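Local coordinates for protein GCN5-related N-acetyltransferase (Brucella abortus, PDB 7N1L) that probably transfers acyl groups, most likely acetyl, to an amine as a member of the GCN5-related N-acetyltransferase family, at residues A79-N84 / K118-A123; D126-K131 / S138-N143. All coordinates share one frame; numbering follows the deposited sequence.

Interaction 1: residues A79-N84 / K118-A123; sequences ARVDGN and KGIAKA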
# COMPACT_ATOMS: atom_id res chain seq x y z
N ALA A 79 -19.39 -1.05 9.04
CA ALA A 79 -20.44 -0.17 9.55
C ALA A 79 -21.76 -0.91 9.52
O ALA A 79 -22.16 -1.44 8.48
CB ALA A 79 -20.53 1.12 8.74
N ARG A 80 -22.44 -0.96 10.65
CA ARG A 80 -23.74 -1.62 10.75
C ARG A 80 -24.83 -0.61 11.05
O ARG A 80 -24.61 0.33 11.82
CB ARG A 80 -23.74 -2.72 11.83
CG ARG A 80 -22.78 -3.86 11.55
CD ARG A 80 -22.78 -4.92 12.68
NE ARG A 80 -22.04 -6.11 12.27
CZ ARG A 80 -22.54 -7.06 11.50
NH1 ARG A 80 -23.78 -7.00 11.05
NH2 ARG A 80 -21.77 -8.08 11.14
N VAL A 81 -25.99 -0.77 10.40
CA VAL A 81 -27.19 0.02 10.70
C VAL A 81 -28.35 -0.93 10.97
O VAL A 81 -28.69 -1.76 10.12
CB VAL A 81 -27.51 0.99 9.55
CG1 VAL A 81 -28.91 1.58 9.68
CG2 VAL A 81 -26.44 2.12 9.48
N ASP A 82 -28.96 -0.82 12.16
CA ASP A 82 -30.08 -1.69 12.58
C ASP A 82 -29.74 -3.16 12.43
O ASP A 82 -30.54 -3.95 11.93
CB ASP A 82 -31.37 -1.39 11.82
CG ASP A 82 -31.91 -0.04 12.13
OD1 ASP A 82 -31.96 0.29 13.33
OD2 ASP A 82 -32.27 0.69 11.17
N GLY A 83 -28.52 -3.53 12.82
CA GLY A 83 -28.04 -4.89 12.74
C GLY A 83 -27.48 -5.32 11.40
O GLY A 83 -26.77 -6.34 11.34
N ASN A 84 -27.73 -4.57 10.33
CA ASN A 84 -27.28 -4.95 8.99
C ASN A 84 -25.97 -4.25 8.60
O ASN A 84 -25.82 -3.04 8.81
CB ASN A 84 -28.38 -4.65 7.98
CG ASN A 84 -29.67 -5.45 8.26
OD1 ASN A 84 -29.64 -6.68 8.45
ND2 ASN A 84 -30.80 -4.76 8.30
N LYS A 118 -25.89 9.58 4.26
CA LYS A 118 -25.95 9.50 5.71
C LYS A 118 -24.60 9.76 6.39
O LYS A 118 -24.52 9.64 7.61
CB LYS A 118 -26.48 8.14 6.16
CG LYS A 118 -27.93 7.83 5.76
CD LYS A 118 -28.41 6.69 6.65
CE LYS A 118 -29.42 5.79 5.98
NZ LYS A 118 -29.65 4.57 6.83
N GLY A 119 -23.56 10.12 5.63
CA GLY A 119 -22.27 10.36 6.23
C GLY A 119 -21.54 9.12 6.72
O GLY A 119 -20.64 9.25 7.55
N ILE A 120 -21.91 7.93 6.25
CA ILE A 120 -21.31 6.70 6.77
C ILE A 120 -19.84 6.56 6.34
O ILE A 120 -18.98 6.19 7.16
CB ILE A 120 -22.16 5.48 6.35
CG1 ILE A 120 -23.51 5.51 7.10
CG2 ILE A 120 -21.42 4.18 6.66
CD1 ILE A 120 -24.51 4.52 6.60
N ALA A 121 -19.52 6.85 5.08
CA ALA A 121 -18.15 6.70 4.62
C ALA A 121 -17.20 7.58 5.42
O ALA A 121 -16.14 7.14 5.88
CB ALA A 121 -18.05 6.99 3.12
N LYS A 122 -17.58 8.84 5.64
CA LYS A 122 -16.78 9.72 6.49
C LYS A 122 -16.68 9.18 7.91
O LYS A 122 -15.64 9.33 8.57
CB LYS A 122 -17.39 11.12 6.48
CG LYS A 122 -17.12 11.97 7.71
CD LYS A 122 -15.76 12.64 7.61
CE LYS A 122 -15.68 13.94 8.41
NZ LYS A 122 -16.05 13.79 9.87
N ALA A 123 -17.76 8.58 8.44
CA ALA A 123 -17.67 8.01 9.77
C ALA A 123 -16.63 6.88 9.82
O ALA A 123 -15.89 6.76 10.80
CB ALA A 123 -19.05 7.53 10.23

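Interaction 2: residues D126-K131 / S138-N143; sequences DVLADK and SKLVLN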
# COMPACT_ATOMS: atom_id res chain seq x y z
N ASP A 126 -13.19 8.47 9.84
CA ASP A 126 -12.98 9.10 11.15
C ASP A 126 -12.53 8.09 12.19
O ASP A 126 -11.61 8.35 12.97
CB ASP A 126 -14.25 9.80 11.64
CG ASP A 126 -14.50 11.16 10.99
OD1 ASP A 126 -13.62 11.66 10.28
OD2 ASP A 126 -15.56 11.76 11.24
N VAL A 127 -13.20 6.93 12.25
CA VAL A 127 -12.81 5.88 13.18
C VAL A 127 -11.40 5.39 12.88
O VAL A 127 -10.58 5.19 13.78
CB VAL A 127 -13.82 4.72 13.14
CG1 VAL A 127 -13.24 3.49 13.87
CG2 VAL A 127 -15.15 5.13 13.77
N LEU A 128 -11.09 5.22 11.60
CA LEU A 128 -9.75 4.81 11.21
C LEU A 128 -8.71 5.84 11.62
O LEU A 128 -7.63 5.48 12.13
CB LEU A 128 -9.71 4.59 9.70
CG LEU A 128 -8.53 3.81 9.20
CD1 LEU A 128 -8.31 2.45 9.95
CD2 LEU A 128 -8.73 3.63 7.71
N ALA A 129 -8.99 7.12 11.39
CA ALA A 129 -8.05 8.17 11.75
C ALA A 129 -7.78 8.19 13.25
O ALA A 129 -6.65 8.47 13.67
CB ALA A 129 -8.58 9.53 11.28
N ASP A 130 -8.80 7.91 14.07
CA ASP A 130 -8.69 7.86 15.53
C ASP A 130 -7.82 6.71 16.05
O ASP A 130 -7.47 6.69 17.24
CB ASP A 130 -10.10 7.74 16.15
CG ASP A 130 -10.95 9.00 15.97
OD1 ASP A 130 -10.46 10.02 15.41
OD2 ASP A 130 -12.13 8.98 16.38
N LYS A 131 -7.48 5.75 15.21
CA LYS A 131 -6.53 4.71 15.58
C LYS A 131 -5.09 5.17 15.46
O LYS A 131 -4.18 4.40 15.81
CB LYS A 131 -6.78 3.48 14.73
CG LYS A 131 -8.13 2.81 15.00
CD LYS A 131 -8.26 1.54 14.19
CE LYS A 131 -9.61 0.88 14.37
NZ LYS A 131 -9.89 0.45 15.81
N SER A 138 2.05 8.09 11.47
CA SER A 138 2.36 9.46 11.09
C SER A 138 1.39 10.00 10.05
O SER A 138 1.31 11.21 9.85
CB SER A 138 3.79 9.58 10.56
OG SER A 138 3.92 8.86 9.35
N LYS A 139 0.69 9.12 9.33
CA LYS A 139 -0.25 9.55 8.31
C LYS A 139 -1.22 8.43 7.97
O LYS A 139 -0.98 7.26 8.25
CB LYS A 139 0.47 10.03 7.05
CG LYS A 139 1.40 9.01 6.39
CD LYS A 139 2.12 9.68 5.21
CE LYS A 139 3.07 8.74 4.49
NZ LYS A 139 4.37 8.56 5.21
N LEU A 140 -2.28 8.81 7.27
CA LEU A 140 -3.22 7.91 6.65
C LEU A 140 -3.27 8.26 5.17
O LEU A 140 -3.58 9.41 4.82
CB LEU A 140 -4.60 8.04 7.29
CG LEU A 140 -5.73 7.26 6.68
CD1 LEU A 140 -5.35 5.81 6.62
CD2 LEU A 140 -7.02 7.47 7.55
N VAL A 141 -2.84 7.34 4.32
CA VAL A 141 -2.87 7.51 2.88
C VAL A 141 -4.19 6.98 2.35
O VAL A 141 -4.55 5.82 2.60
CB VAL A 141 -1.68 6.79 2.22
CG1 VAL A 141 -1.86 6.70 0.71
CG2 VAL A 141 -0.38 7.47 2.61
N LEU A 142 -4.88 7.78 1.54
CA LEU A 142 -6.16 7.39 0.97
C LEU A 142 -6.04 7.37 -0.54
O LEU A 142 -5.82 8.42 -1.16
CB LEU A 142 -7.28 8.35 1.39
CG LEU A 142 -7.45 8.68 2.88
CD1 LEU A 142 -8.42 9.83 3.07
CD2 LEU A 142 -7.91 7.46 3.65
N ASN A 143 -6.23 6.20 -1.14
CA ASN A 143 -6.16 6.03 -2.58
C ASN A 143 -7.57 5.81 -3.14
O ASN A 143 -8.27 4.89 -2.72
CB ASN A 143 -5.24 4.85 -2.93
CG ASN A 143 -3.77 5.14 -2.56
OD1 ASN A 143 -3.26 6.23 -2.83
ND2 ASN A 143 -3.12 4.20 -1.91

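Interaction 1: residues A79-N84 / K118-A123
Ile120 spreads its two branches over one face of the strand that ends at Val81, and this is the tight half of the contact. CG2 meets Ala79 CB at 3.8 Å, while CD1 approaches Val81 CG2 at 4.2 Å. The torsions account for this fork: CG2, anti to the backbone N, points to Ala79, while CG1, anti to the carbonyl carbon (chi1 -69°), carries CD1 to Val81. Ala79 and Val81 both direct their side chains toward the helix start; Arg80, between them, faces away and forms a salt bridge with Glu40. Val111 and Ile30 extend the buried apolar patch around Ile120 and Ala79.

The solvent side is looser. Lys118, bent at its third torsion, crosses Val81 at a slant, with NZ 4.2 Å from Val81 CG1. Asp82 OD2 lies 6.4 Å from Lys118 NZ, too far for a salt bridge. Beyond Val81 the chain reverses in a type I' turn, closed by Asn84 N to Val81 O at 3.0 Å, and the hairpin continues into strand 84-96.

Gly119, with positive phi, is the N-cap residue of helix 120-129; its O accepts the bond from Ala123 N at 3.1 Å. Lys118 to Ala121 form the end of the motif that in GNAT relatives binds the pyrophosphate of acetyl-CoA, and probably does so here. The join itself is apolar: methyl contacts of Ile120 with Ala79 and Val81 make it, hydrogen bonds between the segments are absent, and the one ammonium at its margin has its hydrogen-bond partner outside, His115.

Interaction 2: residues D126-K131 / S138-N143
Leu128 and Leu140 meet inside the beta-alpha-beta unit of the GNAT fold, in which helix 120-129 connects the parallel neighbours 101-111 and 137-144 and packs on the sheet. The nearest backbones are those of Ala129 and Leu140, their CA atoms 7.0 Å apart, and side chains bridge the gap.

The two leucines share one conformation but use it differently. In each, CG is anti to the backbone N (chi1 -164° in Leu128, 174° in Leu140), and the second torsion (55° in Leu140, similar in Leu128) swings CD1 to one side while CD2 continues outward, anti to CA. Leu128 touches with the outward methyl: its CD2 lies 4.2 Å from CD1 of Leu140, the methyl that is swung aside. The two side chains cross at about a right angle, so a branch tip of one meets the flank of the other.

Val106 and Phe91 also pack on Leu128, which places it within the core between helix and sheet. The other end of the contact lies at a subunit boundary. Lys139, Leu140, Leu142 and Asn143 pair with a strand of the second subunit in an antiparallel ladder, so the sheet continues across the dimer, and Phe171 of that subunit packs on both Ala129 and Leu140. Leu142 bends its end toward the helix, but its CD2 stays 5.6 Å from Leu128 CD2, beyond contact.

The extended methyl of Leu140, CD2, reaches the helix backbone, 4.3 Å from Ala129 N.

How the interactions relate
Both contacts use helix 120-129 and lay it on the same sheet, with centres about 17 Å apart. Interaction 1 takes the start of the helix against strand 74-81; interaction 2 takes a later part of it, around Leu128 and Ala129, against strand 137-144, an outermost strand of the chain's own sheet. Each is mainly buried and apolar, but their margins differ. Interaction 1 grades into solvent through an exposed lysine beside a hairpin turn, and no other subunit touches its segments. Interaction 2 has no exposed residue among those that touch and borders the second subunit, whose strand extends the sheet. Beta-branched Ile120 and Val81 with Ala79 make the first; a leucine pair, with Ala129 beside it, makes the second.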